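Local coordinates for protein 11S globulin (Wrightia tinctoria, PDB 5WXU) that binds the plant hormone auxin (indole-3-acetic acid) and probably serves as a nutrient store in seeds, assembling as a hexamer, at residues 307-315 and 454-462; 327-338 and 403-414. One frame throughout, in Å; residues are numbered along the deposited sequence.

Contact 1: residues 307-315 and 454-462. Unlike the reference sequence in segment 454-462: Asp459 (reference Gly).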
# COMPACT_ATOMS: atom_id res chain seq x y z
N ILE B 307 12.90 -25.45 -6.11
CA ILE B 307 14.01 -26.13 -5.45
C ILE B 307 14.15 -27.49 -6.14
O ILE B 307 13.18 -28.19 -6.31
CB ILE B 307 13.80 -26.42 -3.94
CG1 ILE B 307 13.16 -25.23 -3.16
CG2 ILE B 307 15.12 -26.88 -3.34
CD1 ILE B 307 13.99 -24.00 -3.07
N TYR B 308 15.37 -27.89 -6.46
CA TYR B 308 15.62 -29.19 -7.09
C TYR B 308 16.94 -29.69 -6.60
O TYR B 308 17.94 -28.98 -6.61
CB TYR B 308 15.68 -29.08 -8.58
CG TYR B 308 16.25 -30.29 -9.28
CD1 TYR B 308 15.66 -31.56 -9.10
CD2 TYR B 308 17.39 -30.21 -10.06
CE1 TYR B 308 16.16 -32.66 -9.74
CE2 TYR B 308 17.89 -31.32 -10.73
CZ TYR B 308 17.28 -32.55 -10.53
OH TYR B 308 17.78 -33.64 -11.22
N THR B 309 16.90 -30.90 -6.05
CA THR B 309 18.08 -31.65 -5.71
C THR B 309 18.07 -32.91 -6.55
O THR B 309 17.13 -33.71 -6.50
CB THR B 309 18.08 -31.96 -4.24
OG1 THR B 309 18.14 -30.72 -3.48
CG2 THR B 309 19.37 -32.85 -3.86
N SER B 310 19.13 -33.07 -7.33
CA SER B 310 19.28 -34.22 -8.16
C SER B 310 19.26 -35.49 -7.30
O SER B 310 19.86 -35.55 -6.21
CB SER B 310 20.61 -34.05 -8.90
OG SER B 310 20.86 -35.18 -9.65
N ARG B 311 18.51 -36.48 -7.79
CA ARG B 311 18.26 -37.73 -7.00
C ARG B 311 17.37 -37.60 -5.76
O ARG B 311 17.12 -38.59 -5.06
CB ARG B 311 19.59 -38.42 -6.60
CG ARG B 311 20.57 -38.55 -7.77
CD ARG B 311 21.79 -39.38 -7.43
NE ARG B 311 22.60 -39.61 -8.65
CZ ARG B 311 23.74 -40.31 -8.71
NH1 ARG B 311 24.26 -40.87 -7.62
NH2 ARG B 311 24.36 -40.46 -9.87
N GLY B 312 16.93 -36.37 -5.44
CA GLY B 312 16.15 -36.13 -4.26
C GLY B 312 14.71 -35.76 -4.63
O GLY B 312 13.77 -36.35 -4.14
N GLY B 313 14.55 -34.73 -5.42
CA GLY B 313 13.23 -34.32 -5.98
C GLY B 313 13.10 -32.79 -6.05
O GLY B 313 14.12 -32.07 -6.16
N THR B 314 11.84 -32.36 -6.06
CA THR B 314 11.46 -30.94 -6.32
C THR B 314 10.45 -30.43 -5.32
O THR B 314 9.59 -31.14 -4.84
CB THR B 314 10.86 -30.74 -7.72
OG1 THR B 314 9.73 -31.61 -7.96
CG2 THR B 314 11.85 -31.04 -8.78
N VAL B 315 10.56 -29.12 -5.11
CA VAL B 315 9.49 -28.29 -4.56
C VAL B 315 9.06 -27.24 -5.57
O VAL B 315 9.91 -26.50 -6.13
CB VAL B 315 9.92 -27.62 -3.22
CG1 VAL B 315 8.74 -26.89 -2.62
CG2 VAL B 315 10.30 -28.67 -2.25
N GLU B 454 22.62 -29.66 1.18
CA GLU B 454 21.42 -29.40 0.38
C GLU B 454 20.66 -28.24 0.97
O GLU B 454 20.81 -27.95 2.12
CB GLU B 454 20.45 -30.59 0.36
CG GLU B 454 21.03 -31.89 -0.24
CD GLU B 454 21.55 -32.90 0.82
OE1 GLU B 454 22.16 -32.52 1.83
OE2 GLU B 454 21.31 -34.08 0.62
N ILE B 455 19.79 -27.65 0.15
CA ILE B 455 18.67 -26.81 0.65
C ILE B 455 17.40 -27.58 0.42
O ILE B 455 17.08 -27.93 -0.74
CB ILE B 455 18.59 -25.47 -0.10
CG1 ILE B 455 19.81 -24.62 0.25
CG2 ILE B 455 17.33 -24.73 0.24
CD1 ILE B 455 19.96 -23.25 -0.49
N THR B 456 16.66 -27.77 1.52
CA THR B 456 15.29 -28.31 1.56
C THR B 456 15.05 -29.75 1.09
O THR B 456 14.42 -30.54 1.86
CB THR B 456 14.34 -27.36 0.80
OG1 THR B 456 14.37 -26.08 1.46
CG2 THR B 456 12.92 -27.88 0.71
N VAL B 457 15.47 -30.08 -0.13
CA VAL B 457 15.29 -31.45 -0.67
C VAL B 457 16.54 -32.25 -0.43
O VAL B 457 17.58 -31.86 -0.90
CB VAL B 457 14.88 -31.47 -2.17
CG1 VAL B 457 14.64 -32.92 -2.62
CG2 VAL B 457 13.57 -30.71 -2.32
N LEU B 458 16.43 -33.34 0.35
CA LEU B 458 17.57 -34.16 0.70
C LEU B 458 17.71 -35.34 -0.24
O LEU B 458 16.78 -36.08 -0.44
CB LEU B 458 17.52 -34.65 2.14
CG LEU B 458 17.41 -33.55 3.18
CD1 LEU B 458 17.21 -34.02 4.58
CD2 LEU B 458 18.64 -32.61 3.09
N ASP B 459 18.94 -35.52 -0.68
CA ASP B 459 19.40 -36.65 -1.51
C ASP B 459 19.34 -37.91 -0.60
O ASP B 459 19.82 -37.88 0.54
CB ASP B 459 20.84 -36.31 -1.89
CG ASP B 459 21.32 -37.01 -3.13
OD1 ASP B 459 21.07 -38.24 -3.30
OD2 ASP B 459 22.04 -36.32 -3.90
N PRO B 460 18.72 -39.00 -1.06
CA PRO B 460 18.82 -40.20 -0.20
C PRO B 460 20.30 -40.70 -0.15
O PRO B 460 20.68 -41.22 0.86
CB PRO B 460 17.90 -41.21 -0.87
CG PRO B 460 17.70 -40.71 -2.27
CD PRO B 460 18.07 -39.27 -2.35
N GLU B 461 21.12 -40.42 -1.19
CA GLU B 461 22.53 -40.87 -1.27
C GLU B 461 23.59 -39.92 -0.59
O GLU B 461 24.74 -39.86 -1.06
CB GLU B 461 23.00 -41.14 -2.75
CG GLU B 461 22.00 -41.25 -3.89
CD GLU B 461 21.03 -42.40 -3.80
OE1 GLU B 461 21.17 -43.25 -2.88
OE2 GLU B 461 20.11 -42.44 -4.66
N LEU B 462 23.23 -39.20 0.48
CA LEU B 462 24.22 -38.43 1.28
C LEU B 462 23.88 -38.48 2.79
O LEU B 462 24.43 -37.73 3.60
CB LEU B 462 24.31 -36.96 0.82
CG LEU B 462 24.57 -36.60 -0.66
CD1 LEU B 462 24.27 -35.12 -0.87
CD2 LEU B 462 25.99 -36.91 -1.12
O HOH W 1 17.50 -41.10 -5.77
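Thr309 and Val457 meet in the one direct hydrogen bond between the two segments: Thr309 OG1 donates to Val457 O at 2.9 Å, reaching the carbonyl 30° out of its plane. With OG1 turned anti to the carbonyl carbon (chi1 -63°), the hydroxyl faces that oxygen while CG2 lies 4.1 Å from Glu454 CG. A valine in place of Thr309 would probably leave Val457 O without its hydroxyl donor across the contact. The branched Val457 spreads its two methyls over one face of the hairpin, CG1 3.3 Å from Gly313 N and CG2 3.9 Å from Val315 CG2. Gly312 makes room for Val457, since a side chain there would crowd Val457 CG1; Gly313, its partner opposite Thr309 in the classic beta bulge, is glycine because of its backbone angles.

Farther along, Pro460 CD presses on Arg311 O at 3.0 Å, and a water joins that oxygen to the poorly ordered Glu461. Asp459, a glycine in the reference sequence, closes an Asx turn by accepting from Glu461 N through OD1 (3.0 Å). In the second shell, Glu454 OE2 receives Asp459 N and forms a salt bridge with Arg452, in the loop just before the segment, whose NH1 also bonds to Asp459 O. Gln125 of a second subunit bonds to Ile455 N, and the Ile455 side chain is about 5 Å from a bound auxin. The chemistry thus implies an apolar seam edged by polar bonds, fastening the C-terminal segment beside a hormone site at a subunit interface.

Contact 2: residues 327-338 and 403-414. With PO4 (phosphate ion), chain O.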
# COMPACT_ATOMS: atom_id res chain seq x y z
N ARG B 327 -2.58 -12.95 -2.93
CA ARG B 327 -2.36 -11.93 -1.92
C ARG B 327 -3.65 -11.53 -1.24
O ARG B 327 -3.70 -11.44 -0.04
CB ARG B 327 -1.74 -10.70 -2.60
CG ARG B 327 -1.46 -9.52 -1.70
CD ARG B 327 -0.23 -9.76 -0.93
NE ARG B 327 0.22 -8.58 -0.21
CZ ARG B 327 1.09 -8.63 0.79
NH1 ARG B 327 1.61 -9.80 1.17
NH2 ARG B 327 1.45 -7.52 1.42
N LYS B 328 -4.74 -11.39 -2.00
CA LYS B 328 -6.09 -11.03 -1.47
C LYS B 328 -6.64 -12.20 -0.64
O LYS B 328 -7.23 -12.01 0.43
CB LYS B 328 -7.01 -10.82 -2.68
CG LYS B 328 -8.54 -10.69 -2.48
CD LYS B 328 -9.25 -10.63 -3.85
CE LYS B 328 -10.78 -10.79 -3.78
NZ LYS B 328 -11.47 -9.59 -3.21
N LEU B 329 -6.38 -13.40 -1.13
CA LEU B 329 -6.93 -14.61 -0.51
C LEU B 329 -6.20 -15.10 0.73
O LEU B 329 -6.75 -15.90 1.50
CB LEU B 329 -7.09 -15.71 -1.56
CG LEU B 329 -8.00 -15.43 -2.75
CD1 LEU B 329 -8.09 -16.74 -3.52
CD2 LEU B 329 -9.37 -14.94 -2.26
N GLN B 330 -4.95 -14.68 0.89
CA GLN B 330 -4.08 -15.07 2.02
C GLN B 330 -3.94 -16.61 2.06
O GLN B 330 -4.03 -17.21 3.10
CB GLN B 330 -4.64 -14.56 3.35
CG GLN B 330 -4.95 -13.06 3.21
CD GLN B 330 -5.02 -12.37 4.54
OE1 GLN B 330 -5.47 -12.94 5.50
NE2 GLN B 330 -4.58 -11.11 4.59
N LEU B 331 -3.65 -17.17 0.90
CA LEU B 331 -3.37 -18.61 0.75
C LEU B 331 -2.15 -18.81 -0.14
O LEU B 331 -1.79 -17.91 -0.96
CB LEU B 331 -4.60 -19.29 0.14
CG LEU B 331 -5.86 -19.32 1.00
CD1 LEU B 331 -7.03 -19.70 0.10
CD2 LEU B 331 -5.74 -20.37 2.11
N SER B 332 -1.53 -19.99 0.02
CA SER B 332 -0.36 -20.39 -0.75
C SER B 332 -0.52 -21.89 -1.02
O SER B 332 -1.26 -22.56 -0.30
CB SER B 332 0.93 -20.26 0.10
OG SER B 332 1.23 -19.00 0.62
N ALA B 333 0.29 -22.39 -1.94
CA ALA B 333 0.37 -23.86 -2.12
C ALA B 333 1.68 -24.28 -2.63
O ALA B 333 2.50 -23.46 -2.91
CB ALA B 333 -0.72 -24.28 -3.12
N ASN B 334 1.94 -25.58 -2.58
CA ASN B 334 3.15 -26.18 -3.18
C ASN B 334 2.86 -27.60 -3.65
O ASN B 334 1.89 -28.17 -3.24
CB ASN B 334 4.35 -26.06 -2.26
CG ASN B 334 4.31 -27.02 -1.10
OD1 ASN B 334 4.01 -28.18 -1.30
ND2 ASN B 334 4.65 -26.57 0.08
N ARG B 335 3.73 -28.08 -4.53
CA ARG B 335 3.78 -29.47 -4.96
C ARG B 335 5.15 -29.93 -4.54
O ARG B 335 6.16 -29.28 -4.94
CB ARG B 335 3.61 -29.61 -6.45
CG ARG B 335 3.57 -31.13 -6.79
CD ARG B 335 3.34 -31.43 -8.26
NE ARG B 335 4.50 -31.12 -9.06
CZ ARG B 335 5.44 -31.98 -9.47
NH1 ARG B 335 5.37 -33.29 -9.25
NH2 ARG B 335 6.43 -31.48 -10.20
N GLU B 336 5.22 -31.07 -3.83
CA GLU B 336 6.52 -31.65 -3.51
C GLU B 336 6.55 -33.03 -4.13
O GLU B 336 5.59 -33.81 -4.06
CB GLU B 336 6.71 -31.80 -2.00
CG GLU B 336 6.68 -30.52 -1.19
CD GLU B 336 6.85 -30.82 0.30
OE1 GLU B 336 6.44 -31.90 0.73
OE2 GLU B 336 7.38 -29.96 1.04
N TYR B 337 7.65 -33.32 -4.82
CA TYR B 337 7.90 -34.62 -5.45
C TYR B 337 9.21 -35.14 -4.88
O TYR B 337 10.25 -34.54 -5.02
CB TYR B 337 7.88 -34.52 -6.96
CG TYR B 337 7.98 -35.86 -7.58
CD1 TYR B 337 6.86 -36.72 -7.63
CD2 TYR B 337 9.20 -36.34 -8.00
CE1 TYR B 337 6.96 -38.03 -8.13
CE2 TYR B 337 9.33 -37.63 -8.51
CZ TYR B 337 8.21 -38.46 -8.58
OH TYR B 337 8.39 -39.71 -9.12
N LEU B 338 9.14 -36.29 -4.22
CA LEU B 338 10.30 -36.96 -3.70
C LEU B 338 10.54 -38.26 -4.42
O LEU B 338 9.66 -39.08 -4.57
CB LEU B 338 10.18 -37.23 -2.19
CG LEU B 338 10.10 -35.97 -1.33
CD1 LEU B 338 9.81 -36.37 0.11
CD2 LEU B 338 11.36 -35.14 -1.43
N LEU B 403 7.03 -40.21 -3.50
CA LEU B 403 5.98 -39.57 -2.75
C LEU B 403 5.70 -38.23 -3.46
O LEU B 403 6.61 -37.49 -3.73
CB LEU B 403 6.36 -39.33 -1.26
CG LEU B 403 5.30 -38.50 -0.48
CD1 LEU B 403 4.01 -39.30 -0.38
CD2 LEU B 403 5.84 -38.22 0.87
N GLU B 404 4.46 -38.00 -3.83
CA GLU B 404 4.02 -36.72 -4.39
C GLU B 404 2.91 -36.19 -3.47
O GLU B 404 1.96 -36.89 -3.11
CB GLU B 404 3.47 -36.80 -5.80
CG GLU B 404 3.17 -35.38 -6.38
CD GLU B 404 2.51 -35.49 -7.72
OE1 GLU B 404 1.54 -36.25 -7.81
OE2 GLU B 404 3.02 -34.95 -8.72
N LEU B 405 3.03 -34.91 -3.09
CA LEU B 405 2.06 -34.23 -2.25
C LEU B 405 1.76 -32.86 -2.88
O LEU B 405 2.65 -32.21 -3.45
CB LEU B 405 2.75 -33.88 -0.89
CG LEU B 405 3.49 -34.81 0.02
CD1 LEU B 405 3.99 -34.07 1.24
CD2 LEU B 405 2.54 -35.93 0.49
N TYR B 406 0.54 -32.40 -2.70
CA TYR B 406 0.13 -30.99 -2.86
C TYR B 406 -0.29 -30.47 -1.48
O TYR B 406 -1.04 -31.13 -0.74
CB TYR B 406 -1.01 -30.82 -3.81
CG TYR B 406 -0.71 -31.11 -5.26
CD1 TYR B 406 -0.62 -32.45 -5.76
CD2 TYR B 406 -0.53 -30.08 -6.17
CE1 TYR B 406 -0.35 -32.68 -7.07
CE2 TYR B 406 -0.28 -30.34 -7.51
CZ TYR B 406 -0.21 -31.63 -7.95
OH TYR B 406 0.03 -31.92 -9.26
N THR B 407 0.18 -29.27 -1.14
CA THR B 407 -0.06 -28.66 0.16
C THR B 407 -0.63 -27.30 -0.01
O THR B 407 -0.23 -26.58 -0.91
CB THR B 407 1.22 -28.60 0.96
OG1 THR B 407 1.72 -29.95 1.11
CG2 THR B 407 1.03 -28.07 2.26
N VAL B 408 -1.65 -27.03 0.78
CA VAL B 408 -2.29 -25.68 0.86
C VAL B 408 -1.86 -25.13 2.16
O VAL B 408 -1.92 -25.80 3.21
CB VAL B 408 -3.81 -25.82 0.81
CG1 VAL B 408 -4.48 -24.45 1.13
CG2 VAL B 408 -4.17 -26.32 -0.56
N LYS B 409 -1.48 -23.82 2.19
CA LYS B 409 -1.04 -23.22 3.46
C LYS B 409 -1.84 -21.97 3.70
O LYS B 409 -2.20 -21.27 2.74
CB LYS B 409 0.45 -22.91 3.48
CG LYS B 409 1.33 -24.15 3.43
CD LYS B 409 2.79 -23.83 3.59
CE LYS B 409 3.57 -25.12 3.33
NZ LYS B 409 4.95 -24.99 3.90
N THR B 410 -2.15 -21.72 4.98
CA THR B 410 -3.12 -20.66 5.36
C THR B 410 -2.44 -19.27 5.54
O THR B 410 -2.76 -18.51 6.48
CB THR B 410 -3.89 -21.00 6.62
OG1 THR B 410 -2.99 -21.25 7.71
CG2 THR B 410 -4.73 -22.20 6.48
N ASN B 411 -1.61 -18.95 4.60
CA ASN B 411 -1.15 -17.58 4.54
C ASN B 411 -0.61 -17.33 3.13
O ASN B 411 -0.13 -18.19 2.41
CB ASN B 411 -0.11 -17.29 5.66
CG ASN B 411 -0.31 -15.90 6.31
OD1 ASN B 411 -1.10 -15.04 5.80
ND2 ASN B 411 0.38 -15.68 7.45
N ASP B 412 -0.69 -16.10 2.72
CA ASP B 412 0.04 -15.94 1.51
C ASP B 412 1.48 -15.73 2.05
O ASP B 412 1.79 -15.51 3.31
CB ASP B 412 -0.50 -15.00 0.41
CG ASP B 412 -0.35 -13.61 0.76
OD1 ASP B 412 -0.80 -13.36 1.90
OD2 ASP B 412 0.20 -12.82 -0.07
N ARG B 413 2.32 -16.01 1.14
CA ARG B 413 3.73 -16.06 1.40
C ARG B 413 4.10 -16.89 2.61
O ARG B 413 4.94 -16.51 3.43
CB ARG B 413 4.34 -14.64 1.47
CG ARG B 413 4.09 -13.88 0.13
CD ARG B 413 4.56 -12.45 0.22
NE ARG B 413 3.98 -11.71 -0.87
CZ ARG B 413 4.11 -10.40 -1.03
NH1 ARG B 413 4.87 -9.70 -0.20
NH2 ARG B 413 3.50 -9.82 -2.06
N ALA B 414 3.46 -18.06 2.70
CA ALA B 414 3.77 -19.00 3.73
C ALA B 414 5.26 -19.41 3.63
O ALA B 414 5.77 -19.65 2.57
CB ALA B 414 2.89 -20.19 3.60
P PO4 O . 8.44 -12.24 1.87
O1 PO4 O . 7.47 -11.30 1.18
O2 PO4 O . 8.07 -13.69 1.81
O3 PO4 O . 9.71 -11.95 1.06
O4 PO4 O . 8.52 -11.76 3.31
O HOH W 2 -3.63 -14.87 6.80
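Arg335 and Tyr406 face each other in a non-hydrogen-bonded pair of two antiparallel strands, 332-338 and 403-409, in the C-terminal cupin domain, a beta-barrel fold. Hydrogen-bonded pairs alternate with such pairs; Leu338 N meets Leu403 O at 2.8 Å.

The arginine serves several neighbours in turn. Its CB is 4.1 Å from Tyr406 CE2. One atom on, CG lies over the face of the tyrosine ring in a CH-pi contact, 4.0 Å from the centroid and 14° off the normal, so the flat aromatic suits the aliphatic stem. CD reaches 3.5 Å from Tyr406 OH. There the chain bends (chi3 72°), swinging the guanidinium toward Glu404. NE donates to Leu299 O, and NH1 forms a salt bridge with Glu404 OE2 at 2.9 Å, using the anti lone pair of that oxygen, with the two group planes nearly perpendicular. NH1 also pairs with Glu273 of a second subunit, while Arg360 and Thr359 hold the glutamate; the paired charges probably keep both groups ionised.

At the other end, past the strand, Ala414 N donates almost straight to Ser332 OG at 3.2 Å. Farther out, the Arg327 and Arg413 guanidinium groups stack, planes 17° apart, their like charges probably offset by Asp412 OD2, salt-bridged at the Arg327 edge in one conformer, and by a phosphate weakly bonded to Arg413 NH1; Arg327 NH1 sits 3.4 Å from Arg413 CZ.

The contact centres lie about 19 Å apart. Contact 2 and segment 307-315 of contact 1 lie in one antiparallel sheet of the C-terminal cupin domain, strands 307-309, 313-318, 332-338 and 402-409 following in that order; strand 457-458 belongs to the other sheet, with 343-349, so contact 1 joins the two. Contact 2 is nested along the chain inside the loop closed by contact 1. Thr314 N probably bonds to Tyr337 O at 2.9 Å, joining the contacts. Contact 1 holds the C-terminal segment against the hairpin at the sheet's edge within this chain, where a strand of a second subunit continues it. Glu273 of that subunit reaches both Thr314 and Arg335.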